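Local coordinates for metagenomic carboxyl esterase MGS0156 (Uncultured organism, PDB 5D8M), which probably hydrolyses carboxylic esters, as a carboxyl esterase whose chain is built on the alpha/beta-hydrolase fold, at residues Arg88-Pro93 with Ile152-His157; Ala179-Val184 with Val243-Leu248; Gly128-Ala133 with Ser212-Glu217; Ala97-Glu102 with Met208-Cys213. All coordinates share one frame; numbering follows the deposited sequence.

Interaction 1 of 4, residues Arg88-Pro93 with Ile152-His157; sequences RLVLVP and IVFVTH
The phenyl ring of Phe-154 is met by two valines of strand 88-92. CG2 of Val-92 comes up at the ring edge, near its plane, 3.9 Å from Phe-154 CD1, while CG1 of Val-90 approaches obliquely, 3.7 Å from Phe-154 CE1. Beyond the two strands the ring also touches Val-164 of helix 159-170 and Ile-139 and Val-143 of helix 132-143. The second flat group, the imidazole of His-157, turns away from Pro-93 to meet the ring of His-299, and its NE2 is hydrogen-bonded to His-299 O. Val-90 has CG1 anti to its backbone N (chi1 -176°), which sets CG1 beside the phenyl and sends CG2 to Ile-152, 3.9 Å from Ile-152 CG2. A glycine here would probably open a gap beside Phe-154 CE1 and leave Ile-152 CG2 without its valine neighbour on this strand. On the other sheet face Leu-91 and Val-155 lie alongside one another, with Leu-91 CD2 3.8 Å from Val-155 CB. Five backbone bonds join the strands, among them Val-155 N to Val-90 O at 2.8 Å and Val-90 N to Val-153 O at 2.9 Å. Parallel, twisted by 30° and buried, the pair belongs to the central sheet of an alpha/beta hydrolase, where strand 151-157 probably leads straight into the nucleophile elbow.

Interaction 2 of 4, residues Ala179-Val184 with Val243-Leu248; sequences AAVVSV and VRYYSL
Tyr-246 lays its ring edge along strand 179-184, in the parallel central sheet of the alpha/beta-hydrolase fold. Tyr-246 CE1 is 3.7 Å from Ala-180 CB and Tyr-246 CD1 is 3.7 Å from Val-181 O, both partners lying near the ring plane, whereas Val-182 CG2 comes in obliquely, 4.0 Å from Tyr-246 CD1. The ring reaches back past two residues of the neighbouring strand because CG is anti to the carbonyl carbon (chi1 -50°), so that it leans toward the beginning of its own strand; its hydroxyl is hydrogen-bonded to Asp-338. Helix 324-338 packs on this face, against Ala-180, Val-182 and Leu-248.

Tyr-245 projects from the other face, where its ring and Val-181 meet at a slant, Tyr-245 CD1 lying 3.8 Å from Val-181 CB. CG2 of the same valine also touches CG1 of Val-243, and helix 159-170 closes over this side through Val-164, Leu-165 and Leu-168. The hydroxyl of Tyr-245 is hydrogen-bonded to Pro-240 O. Between these two faces the backbones run nearly parallel, at 13°, and are joined by five N-H to O=C bonds, the shortest being Ser-183 N to Tyr-246 O at 2.7 Å. At the C-terminal end a water adds a polar bridge: it accepts a hydrogen bond from Ser-183 OG at 2.7 Å and donates one to Leu-248 O at 2.8 Å.

Interaction 3 of 4, residues Gly128-Ala133 with Ser212-Glu217; sequences GRWGSA and SCPPGE
Arg-129 threads its side chain past the backbone of Cys-213 to Gly-216. CB lies 3.9 Å from Pro-214 O, and CG and CD skirt Cys-213 SG. NE then gives a bent hydrogen bond to Pro-214 O (3.2 Å, 140° at the hydrogen), approaching from above that carbonyl's plane. One face of the guanidinium is taken by Pro-215 CA, off-centre toward the rim. At the tip, the bend at chi3 (-81°) brings NH1 to Cys-213 O at 3.0 Å, and NH2 reaches Ala-205 O and Met-208 O, where helix 199-207 ends. The arginine thus ties this loop to the segment leading into helix 132-143, whose N-cap position is held by Gly-131. A leucine in its place would probably leave the carbonyl oxygens of Cys-213, Pro-214, Ala-205 and Met-208 without their guanidinium donors and the loop less firmly held. Next along the chain, Trp-130 stands roughly at right angles to Pro-214, with Trp-130 CZ2 a close 3.3 Å from Pro-214 CG. The indole NE1 donates to Pro-215 O at 3.0 Å, the oxygen lying in the ring plane. A water accepts from Arg-129 N and donates to Pro-214 O, each at 2.8 Å.

Interaction 4 of 4, residues Ala97-Glu102 with Met208-Cys213; sequences AECVSE and MPLSSC
Cys-99 and Cys-213 are joined by a disulfide, and the closely packed half of this contact is built round it. The two SG atoms are 2.1 Å apart, with the CB-SG-SG-CB torsion at 98°, close to a right angle and right-handed in sense. Cys-213 SG sits in the crowded position between its own backbone N and carbonyl carbon (chi1 59°), while Cys-99 turns its sulfur beside the backbone N. Glu-98 runs alongside the bridge as an extended chain: CG lies 3.4 Å from Ser-212 O, and OE1 is 3.4 Å from Cys-213 CB. Its carboxylate is held by other partners, OE1 by Gly-128 N and OE2 by a salt bridge to Arg-125, so that it lies fixed against the cystine. Away from the bridge the contact is looser. At one margin the exposed Leu-210 only grazes the disulfide, its CD1 4.1 Å from Cys-99 SG. At another, Ser-212 CB rests on Cys-99 O at 3.6 Å, but Ser-212 OG stays 4.1 Å from Ser-101 OG, too far for a direct hydrogen bond, and is no nearer to Glu-102 CG. Here water does the joining: one molecule donates to Ser-212 O at 2.8 Å and is also hydrogen-bonded to Ser-101 OG. The crosslink, far from the centre of the chain, thus staples two loop segments: the one that follows strand 87-92 and precedes helix 111-116, and the one between helices 199-207 and 220-223.

How the interactions relate
Interactions 1 and 2 are neighbouring strand pairs of one sheet, their centres 9 Å apart; strands 151-157 and 178-184 are neighbours, joined by probable hydrogen bonds from Val-182 N to Phe-154 O and from Val-184 N to Thr-156 O, both 2.8 Å. Interactions 3 and 4 form a second cluster about 10 Å apart, sharing Ser-212 and Cys-213 and stitched together by hydrogen bonds from Arg-129 NH2 to Met-208 O (2.6 Å) and Gly-128 N to Glu-98 OE1 (2.8 Å). The clusters stand about 19 to 27 Å apart between centres, yet segment 97-102 follows closely after 88-93. The catalytic centre probably lies just beyond the C-terminal end of strand 151-157, next to interaction 1.

Interaction 1 of 4, residues Arg88-Pro93 with Ile152-His157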
loop_
_atom_site.group_PDB
_atom_site.type_symbol
_atom_site.label_atom_id
_atom_site.label_comp_id
_atom_site.label_asym_id
_atom_site.label_seq_id
_atom_site.Cartn_x
_atom_site.Cartn_y
_atom_site.Cartn_z
ATOM N N ARG A 88 -4.054 -1.760 16.993
ATOM C CA ARG A 88 -5.127 -1.636 16.029
ATOM C C ARG A 88 -4.554 -1.256 14.669
ATOM O O ARG A 88 -3.837 -0.273 14.543
ATOM C CB ARG A 88 -6.162 -0.592 16.468
ATOM C CG ARG A 88 -7.231 -0.338 15.400
ATOM C CD ARG A 88 -8.270 0.658 15.914
ATOM N NE ARG A 88 -8.923 0.188 17.130
ATOM C CZ ARG A 88 -9.977 -0.614 17.155
ATOM N NH1 ARG A 88 -10.531 -1.043 16.029
ATOM N NH2 ARG A 88 -10.476 -0.990 18.305
ATOM N N LEU A 89 -4.871 -2.068 13.670
ATOM C CA LEU A 89 -4.518 -1.803 12.295
ATOM C C LEU A 89 -5.590 -0.885 11.696
ATOM O O LEU A 89 -6.768 -1.239 11.636
ATOM C CB LEU A 89 -4.413 -3.112 11.507
ATOM C CG LEU A 89 -3.575 -4.223 12.146
ATOM C CD1 LEU A 89 -3.671 -5.510 11.303
ATOM C CD2 LEU A 89 -2.120 -3.784 12.319
ATOM N N VAL A 90 -5.172 0.314 11.325
ATOM C CA VAL A 90 -6.032 1.263 10.650
ATOM C C VAL A 90 -5.753 1.171 9.154
ATOM O O VAL A 90 -4.690 1.573 8.680
ATOM C CB VAL A 90 -5.805 2.690 11.171
ATOM C CG1 VAL A 90 -6.793 3.639 10.506
ATOM C CG2 VAL A 90 -5.978 2.703 12.717
ATOM N N LEU A 91 -6.718 0.619 8.437
ATOM C CA LEU A 91 -6.618 0.314 7.021
ATOM C C LEU A 91 -7.077 1.505 6.182
ATOM O O LEU A 91 -8.175 1.973 6.346
ATOM C CB LEU A 91 -7.465 -0.908 6.685
ATOM C CG LEU A 91 -7.291 -2.132 7.580
ATOM C CD1 LEU A 91 -8.372 -3.221 7.291
ATOM C CD2 LEU A 91 -5.889 -2.689 7.389
ATOM N N VAL A 92 -6.216 1.993 5.301
ATOM C CA VAL A 92 -6.550 3.124 4.466
ATOM C C VAL A 92 -6.349 2.755 3.011
ATOM O O VAL A 92 -5.209 2.512 2.586
ATOM C CB VAL A 92 -5.679 4.349 4.803
ATOM C CG1 VAL A 92 -6.105 5.545 3.976
ATOM C CG2 VAL A 92 -5.737 4.650 6.314
ATOM N N PRO A 93 -7.443 2.750 2.221
ATOM C CA PRO A 93 -7.354 2.348 0.812
ATOM C C PRO A 93 -6.945 3.471 -0.111
ATOM O O PRO A 93 -6.747 4.595 0.337
ATOM C CB PRO A 93 -8.781 1.898 0.488
ATOM C CG PRO A 93 -9.608 2.807 1.305
ATOM C CD PRO A 93 -8.843 2.982 2.625
ATOM N N ILE A 152 -1.746 2.536 17.478
ATOM C CA ILE A 152 -2.211 2.767 16.118
ATOM C C ILE A 152 -1.145 2.409 15.077
ATOM O O ILE A 152 -0.044 2.978 15.074
ATOM C CB ILE A 152 -2.639 4.235 15.933
ATOM C CG1 ILE A 152 -3.805 4.552 16.872
ATOM C CG2 ILE A 152 -3.001 4.507 14.482
ATOM C CD1 ILE A 152 -5.058 3.691 16.616
ATOM N N VAL A 153 -1.469 1.435 14.228
ATOM C CA VAL A 153 -0.601 1.052 13.125
ATOM C C VAL A 153 -1.370 1.172 11.810
ATOM O O VAL A 153 -2.262 0.376 11.536
ATOM C CB VAL A 153 -0.063 -0.388 13.305
ATOM C CG1 VAL A 153 0.733 -0.836 12.044
ATOM C CG2 VAL A 153 0.804 -0.468 14.560
ATOM N N PHE A 154 -1.046 2.180 11.006
ATOM C CA PHE A 154 -1.677 2.319 9.699
ATOM C C PHE A 154 -1.176 1.219 8.776
ATOM O O PHE A 154 0.020 0.920 8.759
ATOM C CB PHE A 154 -1.372 3.683 9.064
ATOM C CG PHE A 154 -2.112 4.840 9.705
ATOM C CD1 PHE A 154 -3.434 5.087 9.389
ATOM C CD2 PHE A 154 -1.474 5.677 10.621
ATOM C CE1 PHE A 154 -4.133 6.152 9.959
ATOM C CE2 PHE A 154 -2.166 6.751 11.198
ATOM C CZ PHE A 154 -3.500 6.991 10.856
ATOM N N VAL A 155 -2.104 0.610 8.042
ATOM C CA VAL A 155 -1.763 -0.275 6.943
ATOM C C VAL A 155 -2.483 0.260 5.726
ATOM O O VAL A 155 -3.716 0.303 5.698
ATOM C CB VAL A 155 -2.168 -1.729 7.209
ATOM C CG1 VAL A 155 -1.755 -2.604 6.040
ATOM C CG2 VAL A 155 -1.500 -2.223 8.509
ATOM N N THR A 156 -1.707 0.734 4.759
ATOM C CA THR A 156 -2.235 1.575 3.704
ATOM C C THR A 156 -1.969 0.929 2.364
ATOM O O THR A 156 -1.031 0.136 2.238
ATOM C CB THR A 156 -1.582 2.997 3.759
ATOM O OG1 THR A 156 -0.171 2.911 3.487
ATOM C CG2 THR A 156 -1.717 3.604 5.150
ATOM N N HIS A 157 -2.782 1.271 1.363
ATOM C CA HIS A 157 -2.607 0.732 0.021
ATOM C C HIS A 157 -2.646 1.880 -0.990
ATOM O O HIS A 157 -3.496 2.782 -0.890
ATOM C CB HIS A 157 -3.707 -0.310 -0.287
ATOM C CG HIS A 157 -3.636 -0.896 -1.670
ATOM N ND1 HIS A 157 -4.675 -0.798 -2.571
ATOM C CD2 HIS A 157 -2.663 -1.602 -2.293
ATOM C CE1 HIS A 157 -4.350 -1.424 -3.687
ATOM N NE2 HIS A 157 -3.137 -1.928 -3.543
#

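Interaction 2 of 4, residues Ala179-Val184 with Val243-Leu248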
loop_
_atom_site.group_PDB
_atom_site.type_symbol
_atom_site.label_atom_id
_atom_site.label_comp_id
_atom_site.label_asym_id
_atom_site.label_seq_id
_atom_site.Cartn_x
_atom_site.Cartn_y
_atom_site.Cartn_z
ATOM N N ALA A 179 1.845 5.048 16.059
ATOM C CA ALA A 179 3.083 4.288 16.261
ATOM C C ALA A 179 3.804 3.933 14.945
ATOM O O ALA A 179 5.037 3.939 14.876
ATOM C CB ALA A 179 2.812 3.029 17.044
ATOM N N ALA A 180 3.046 3.618 13.911
ATOM C CA ALA A 180 3.660 3.075 12.705
ATOM C C ALA A 180 2.802 3.279 11.480
ATOM O O ALA A 180 1.564 3.335 11.579
ATOM C CB ALA A 180 3.950 1.583 12.895
ATOM N N VAL A 181 3.464 3.406 10.326
ATOM C CA VAL A 181 2.791 3.367 9.026
ATOM C C VAL A 181 3.389 2.291 8.174
ATOM O O VAL A 181 4.589 2.297 7.942
ATOM C CB VAL A 181 2.926 4.675 8.242
ATOM C CG1 VAL A 181 2.241 4.530 6.869
ATOM C CG2 VAL A 181 2.347 5.845 9.052
ATOM N N VAL A 182 2.547 1.388 7.685
ATOM C CA VAL A 182 2.972 0.374 6.748
ATOM C C VAL A 182 2.371 0.677 5.394
ATOM O O VAL A 182 1.159 0.826 5.258
ATOM C CB VAL A 182 2.523 -1.025 7.185
ATOM C CG1 VAL A 182 3.031 -2.052 6.177
ATOM C CG2 VAL A 182 3.052 -1.316 8.592
ATOM N N SER A 183 3.233 0.795 4.401
ATOM C CA SER A 183 2.828 1.018 3.033
ATOM C C SER A 183 2.795 -0.312 2.268
ATOM O O SER A 183 3.811 -1.017 2.210
ATOM C CB SER A 183 3.834 1.998 2.375
ATOM O OG SER A 183 3.425 2.372 1.076
ATOM N N VAL A 184 1.653 -0.639 1.674
ATOM C CA VAL A 184 1.504 -1.807 0.822
ATOM C C VAL A 184 1.195 -1.361 -0.613
ATOM O O VAL A 184 0.098 -0.867 -0.889
ATOM C CB VAL A 184 0.369 -2.734 1.334
ATOM C CG1 VAL A 184 0.307 -4.010 0.526
ATOM C CG2 VAL A 184 0.563 -3.036 2.853
ATOM N N VAL A 243 7.338 8.323 14.467
ATOM C CA VAL A 243 6.561 7.272 13.785
ATOM C C VAL A 243 7.506 6.314 13.022
ATOM O O VAL A 243 8.479 6.761 12.428
ATOM C CB VAL A 243 5.550 7.887 12.792
ATOM C CG1 VAL A 243 4.737 6.787 12.086
ATOM C CG2 VAL A 243 4.640 8.889 13.496
ATOM N N ARG A 244 7.263 5.007 13.065
ATOM C CA ARG A 244 8.076 4.074 12.286
ATOM C C ARG A 244 7.409 3.773 10.942
ATOM O O ARG A 244 6.199 3.582 10.883
ATOM C CB ARG A 244 8.297 2.788 13.060
ATOM C CG ARG A 244 8.790 3.021 14.479
ATOM C CD ARG A 244 10.276 3.009 14.563
ATOM N NE ARG A 244 10.734 1.716 15.068
ATOM C CZ ARG A 244 10.845 1.401 16.358
ATOM N NH1 ARG A 244 10.550 2.288 17.308
ATOM N NH2 ARG A 244 11.261 0.187 16.696
ATOM N N TYR A 245 8.200 3.712 9.873
ATOM C CA TYR A 245 7.655 3.470 8.542
ATOM C C TYR A 245 8.147 2.138 7.990
ATOM O O TYR A 245 9.307 1.750 8.199
ATOM C CB TYR A 245 8.030 4.624 7.597
ATOM C CG TYR A 245 7.620 5.963 8.168
ATOM C CD1 TYR A 245 6.327 6.440 8.006
ATOM C CD2 TYR A 245 8.514 6.732 8.901
ATOM C CE1 TYR A 245 5.942 7.652 8.551
ATOM C CE2 TYR A 245 8.139 7.943 9.446
ATOM C CZ TYR A 245 6.853 8.402 9.271
ATOM O OH TYR A 245 6.486 9.630 9.821
ATOM N N TYR A 246 7.254 1.447 7.293
ATOM C CA TYR A 246 7.551 0.145 6.723
ATOM C C TYR A 246 6.941 0.065 5.343
ATOM O O TYR A 246 5.846 0.590 5.124
ATOM C CB TYR A 246 6.991 -0.992 7.597
ATOM C CG TYR A 246 7.348 -0.889 9.073
ATOM C CD1 TYR A 246 6.588 -0.107 9.935
ATOM C CD2 TYR A 246 8.418 -1.604 9.601
ATOM C CE1 TYR A 246 6.900 -0.018 11.303
ATOM C CE2 TYR A 246 8.735 -1.530 10.955
ATOM C CZ TYR A 246 7.974 -0.731 11.794
ATOM O OH TYR A 246 8.262 -0.666 13.119
ATOM N N SER A 247 7.614 -0.610 4.413
ATOM C CA SER A 247 7.089 -0.659 3.050
ATOM C C SER A 247 7.204 -2.056 2.446
ATOM O O SER A 247 8.228 -2.750 2.626
ATOM C CB SER A 247 7.832 0.344 2.148
ATOM O OG SER A 247 7.735 1.680 2.650
ATOM N N LEU A 248 6.152 -2.422 1.718
ATOM C CA LEU A 248 6.096 -3.586 0.842
ATOM C C LEU A 248 5.852 -3.073 -0.564
ATOM O O LEU A 248 4.952 -2.264 -0.770
ATOM C CB LEU A 248 4.981 -4.539 1.260
ATOM C CG LEU A 248 5.229 -5.291 2.565
ATOM C CD1 LEU A 248 3.880 -5.688 3.173
ATOM C CD2 LEU A 248 6.057 -6.540 2.305
HETATM O O HOH W 1 4.630 0.499 -0.472
#

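Interaction 3 of 4, residues Gly128-Ala133 with Ser212-Glu217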
loop_
_atom_site.group_PDB
_atom_site.type_symbol
_atom_site.label_atom_id
_atom_site.label_comp_id
_atom_site.label_asym_id
_atom_site.label_seq_id
_atom_site.Cartn_x
_atom_site.Cartn_y
_atom_site.Cartn_z
ATOM N N GLY A 128 -12.636 8.154 -2.943
ATOM C CA GLY A 128 -11.984 7.469 -4.045
ATOM C C GLY A 128 -11.523 8.427 -5.139
ATOM O O GLY A 128 -10.582 8.122 -5.879
ATOM N N ARG A 129 -12.191 9.576 -5.251
ATOM C CA ARG A 129 -11.850 10.557 -6.267
ATOM C C ARG A 129 -11.395 11.908 -5.689
ATOM O O ARG A 129 -11.454 12.935 -6.368
ATOM C CB ARG A 129 -13.053 10.748 -7.195
ATOM C CG ARG A 129 -13.503 9.438 -7.846
ATOM C CD ARG A 129 -14.464 9.699 -8.980
ATOM N NE ARG A 129 -15.831 9.926 -8.519
ATOM C CZ ARG A 129 -16.847 10.186 -9.334
ATOM N NH1 ARG A 129 -18.068 10.367 -8.853
ATOM N NH2 ARG A 129 -16.640 10.283 -10.634
ATOM N N TRP A 130 -10.924 11.903 -4.445
ATOM C CA TRP A 130 -10.555 13.139 -3.748
ATOM C C TRP A 130 -9.041 13.256 -3.558
ATOM O O TRP A 130 -8.364 12.250 -3.526
ATOM C CB TRP A 130 -11.237 13.192 -2.383
ATOM C CG TRP A 130 -12.726 13.471 -2.469
ATOM C CD1 TRP A 130 -13.444 13.805 -3.583
ATOM C CD2 TRP A 130 -13.654 13.467 -1.381
ATOM N NE1 TRP A 130 -14.771 14.008 -3.252
ATOM C CE2 TRP A 130 -14.919 13.805 -1.904
ATOM C CE3 TRP A 130 -13.541 13.199 -0.019
ATOM C CZ2 TRP A 130 -16.061 13.881 -1.106
ATOM C CZ3 TRP A 130 -14.681 13.272 0.771
ATOM C CH2 TRP A 130 -15.916 13.622 0.229
ATOM N N GLY A 131 -8.532 14.480 -3.383
ATOM C CA GLY A 131 -7.106 14.704 -3.221
ATOM C C GLY A 131 -6.620 14.276 -1.841
ATOM O O GLY A 131 -7.417 14.015 -0.934
ATOM N N SER A 132 -5.305 14.199 -1.681
ATOM C CA SER A 132 -4.719 13.756 -0.421
ATOM C C SER A 132 -5.024 14.679 0.774
ATOM O O SER A 132 -5.217 14.187 1.869
ATOM C CB SER A 132 -3.212 13.607 -0.584
ATOM O OG SER A 132 -2.937 12.445 -1.340
ATOM N N ALA A 133 -5.073 15.998 0.569
ATOM C CA ALA A 133 -5.374 16.900 1.676
ATOM C C ALA A 133 -6.773 16.659 2.246
ATOM O O ALA A 133 -6.971 16.632 3.470
ATOM C CB ALA A 133 -5.230 18.357 1.247
ATOM N N SER A 212 -21.523 5.142 -5.764
ATOM C CA SER A 212 -20.690 4.661 -4.662
ATOM C C SER A 212 -19.551 5.600 -4.259
ATOM O O SER A 212 -18.876 5.347 -3.273
ATOM C CB SER A 212 -20.102 3.295 -5.001
ATOM O OG SER A 212 -21.081 2.280 -4.793
ATOM N N CYS A 213 -19.324 6.671 -5.007
ATOM C CA CYS A 213 -18.279 7.622 -4.604
ATOM C C CYS A 213 -18.605 9.014 -5.132
ATOM O O CYS A 213 -19.057 9.175 -6.266
ATOM C CB CYS A 213 -16.877 7.141 -5.066
ATOM S SG CYS A 213 -16.692 6.917 -6.853
ATOM N N PRO A 214 -18.426 10.034 -4.287
ATOM C CA PRO A 214 -18.727 11.408 -4.702
ATOM C C PRO A 214 -17.672 11.869 -5.712
ATOM O O PRO A 214 -16.578 11.333 -5.698
ATOM C CB PRO A 214 -18.637 12.207 -3.384
ATOM C CG PRO A 214 -17.666 11.410 -2.561
ATOM C CD PRO A 214 -17.902 9.961 -2.912
ATOM N N PRO A 215 -18.001 12.842 -6.568
ATOM C CA PRO A 215 -17.025 13.390 -7.518
ATOM C C PRO A 215 -15.932 14.223 -6.849
ATOM O O PRO A 215 -16.150 14.791 -5.771
ATOM C CB PRO A 215 -17.876 14.280 -8.415
ATOM C CG PRO A 215 -19.040 14.688 -7.532
ATOM C CD PRO A 215 -19.319 13.501 -6.665
ATOM N N GLY A 216 -14.791 14.329 -7.518
ATOM C CA GLY A 216 -13.754 15.260 -7.124
ATOM C C GLY A 216 -13.876 16.571 -7.881
ATOM O O GLY A 216 -14.717 16.715 -8.779
ATOM N N GLU A 217 -13.035 17.527 -7.505
ATOM C CA GLU A 217 -12.888 18.783 -8.230
ATOM C C GLU A 217 -11.656 18.725 -9.130
ATOM O O GLU A 217 -10.613 18.189 -8.736
ATOM C CB GLU A 217 -12.776 19.963 -7.264
ATOM C CG GLU A 217 -14.013 20.180 -6.410
ATOM C CD GLU A 217 -13.903 21.401 -5.516
ATOM O OE1 GLU A 217 -12.799 21.992 -5.434
ATOM O OE2 GLU A 217 -14.925 21.776 -4.895
HETATM O O HOH W 2 -14.653 10.125 -4.054
#

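Interaction 4 of 4, residues Ala97-Glu102 with Met208-Cys213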
loop_
_atom_site.group_PDB
_atom_site.type_symbol
_atom_site.label_atom_id
_atom_site.label_comp_id
_atom_site.label_asym_id
_atom_site.label_seq_id
_atom_site.Cartn_x
_atom_site.Cartn_y
_atom_site.Cartn_z
ATOM N N ALA A 97 -10.975 3.195 -4.683
ATOM C CA ALA A 97 -11.413 2.089 -3.824
ATOM C C ALA A 97 -12.854 2.314 -3.371
ATOM O O ALA A 97 -13.701 1.389 -3.370
ATOM C CB ALA A 97 -10.472 1.937 -2.632
ATOM N N GLU A 98 -13.150 3.571 -3.068
ATOM C CA GLU A 98 -14.485 3.935 -2.619
ATOM C C GLU A 98 -15.520 3.603 -3.676
ATOM O O GLU A 98 -16.632 3.188 -3.354
ATOM C CB GLU A 98 -14.549 5.428 -2.274
ATOM C CG GLU A 98 -15.892 5.857 -1.671
ATOM C CD GLU A 98 -15.972 7.366 -1.457
ATOM O OE1 GLU A 98 -15.334 8.119 -2.237
ATOM O OE2 GLU A 98 -16.677 7.797 -0.523
ATOM N N CYS A 99 -15.147 3.780 -4.945
ATOM C CA CYS A 99 -16.058 3.550 -6.056
ATOM C C CYS A 99 -16.396 2.064 -6.278
ATOM O O CYS A 99 -17.421 1.730 -6.889
ATOM C CB CYS A 99 -15.447 4.138 -7.340
ATOM S SG CYS A 99 -14.905 5.880 -7.139
ATOM N N VAL A 100 -15.540 1.160 -5.822
ATOM C CA VAL A 100 -15.820 -0.262 -6.015
ATOM C C VAL A 100 -16.130 -0.946 -4.686
ATOM O O VAL A 100 -15.981 -2.158 -4.570
ATOM C CB VAL A 100 -14.637 -1.003 -6.737
ATOM C CG1 VAL A 100 -14.470 -0.457 -8.170
ATOM C CG2 VAL A 100 -13.339 -0.895 -5.960
ATOM N N SER A 101 -16.577 -0.169 -3.694
ATOM C CA SER A 101 -16.833 -0.721 -2.363
ATOM C C SER A 101 -17.844 -1.870 -2.347
ATOM O O SER A 101 -17.795 -2.706 -1.461
ATOM C CB SER A 101 -17.311 0.366 -1.401
ATOM O OG SER A 101 -18.560 0.879 -1.811
ATOM N N GLU A 102 -18.747 -1.926 -3.321
ATOM C CA GLU A 102 -19.709 -3.035 -3.390
ATOM C C GLU A 102 -19.047 -4.367 -3.741
ATOM O O GLU A 102 -19.571 -5.437 -3.421
ATOM C CB GLU A 102 -20.800 -2.732 -4.415
ATOM C CG GLU A 102 -21.810 -1.717 -3.950
ATOM C CD GLU A 102 -22.782 -2.288 -2.939
ATOM O OE1 GLU A 102 -22.839 -1.759 -1.809
ATOM O OE2 GLU A 102 -23.499 -3.259 -3.283
HETATM N N MSE A 208 -17.842 12.399 -13.123
HETATM C CA MSE A 208 -19.011 11.645 -13.556
HETATM C C MSE A 208 -19.746 11.055 -12.352
HETATM O O MSE A 208 -19.122 10.594 -11.396
HETATM C CB MSE A 208 -18.623 10.550 -14.551
HETATM C CG MSE A 208 -17.670 9.515 -14.010
HETATM SE SE MSE A 208 -17.555 7.997 -15.217
HETATM C CE MSE A 208 -19.459 7.583 -15.272
ATOM N N PRO A 209 -21.084 11.084 -12.394
ATOM C CA PRO A 209 -21.924 10.607 -11.289
ATOM C C PRO A 209 -21.799 9.100 -11.078
ATOM O O PRO A 209 -21.992 8.316 -12.002
ATOM C CB PRO A 209 -23.339 10.988 -11.736
ATOM C CG PRO A 209 -23.247 11.046 -13.219
ATOM C CD PRO A 209 -21.885 11.569 -13.531
ATOM N N LEU A 210 -21.460 8.714 -9.854
ATOM C CA LEU A 210 -21.354 7.312 -9.467
ATOM C C LEU A 210 -22.061 7.146 -8.128
ATOM O O LEU A 210 -21.929 8.000 -7.236
ATOM C CB LEU A 210 -19.893 6.869 -9.368
ATOM C CG LEU A 210 -18.977 6.933 -10.611
ATOM C CD1 LEU A 210 -17.550 6.657 -10.215
ATOM C CD2 LEU A 210 -19.412 5.946 -11.701
ATOM N N SER A 211 -22.806 6.059 -7.980
ATOM C CA SER A 211 -23.627 5.884 -6.785
ATOM C C SER A 211 -22.807 5.436 -5.565
ATOM O O SER A 211 -23.334 5.373 -4.455
ATOM C CB SER A 211 -24.750 4.873 -7.062
ATOM O OG SER A 211 -24.208 3.609 -7.407
ATOM N N SER A 212 -21.523 5.142 -5.764
ATOM C CA SER A 212 -20.690 4.661 -4.662
ATOM C C SER A 212 -19.551 5.600 -4.259
ATOM O O SER A 212 -18.876 5.347 -3.273
ATOM C CB SER A 212 -20.102 3.295 -5.001
ATOM O OG SER A 212 -21.081 2.280 -4.793
ATOM N N CYS A 213 -19.324 6.671 -5.007
ATOM C CA CYS A 213 -18.279 7.622 -4.604
ATOM C C CYS A 213 -18.605 9.014 -5.132
ATOM O O CYS A 213 -19.057 9.175 -6.266
ATOM C CB CYS A 213 -16.877 7.141 -5.066
ATOM S SG CYS A 213 -16.692 6.917 -6.853
HETATM O O HOH W 3 -18.881 3.285 -1.334
#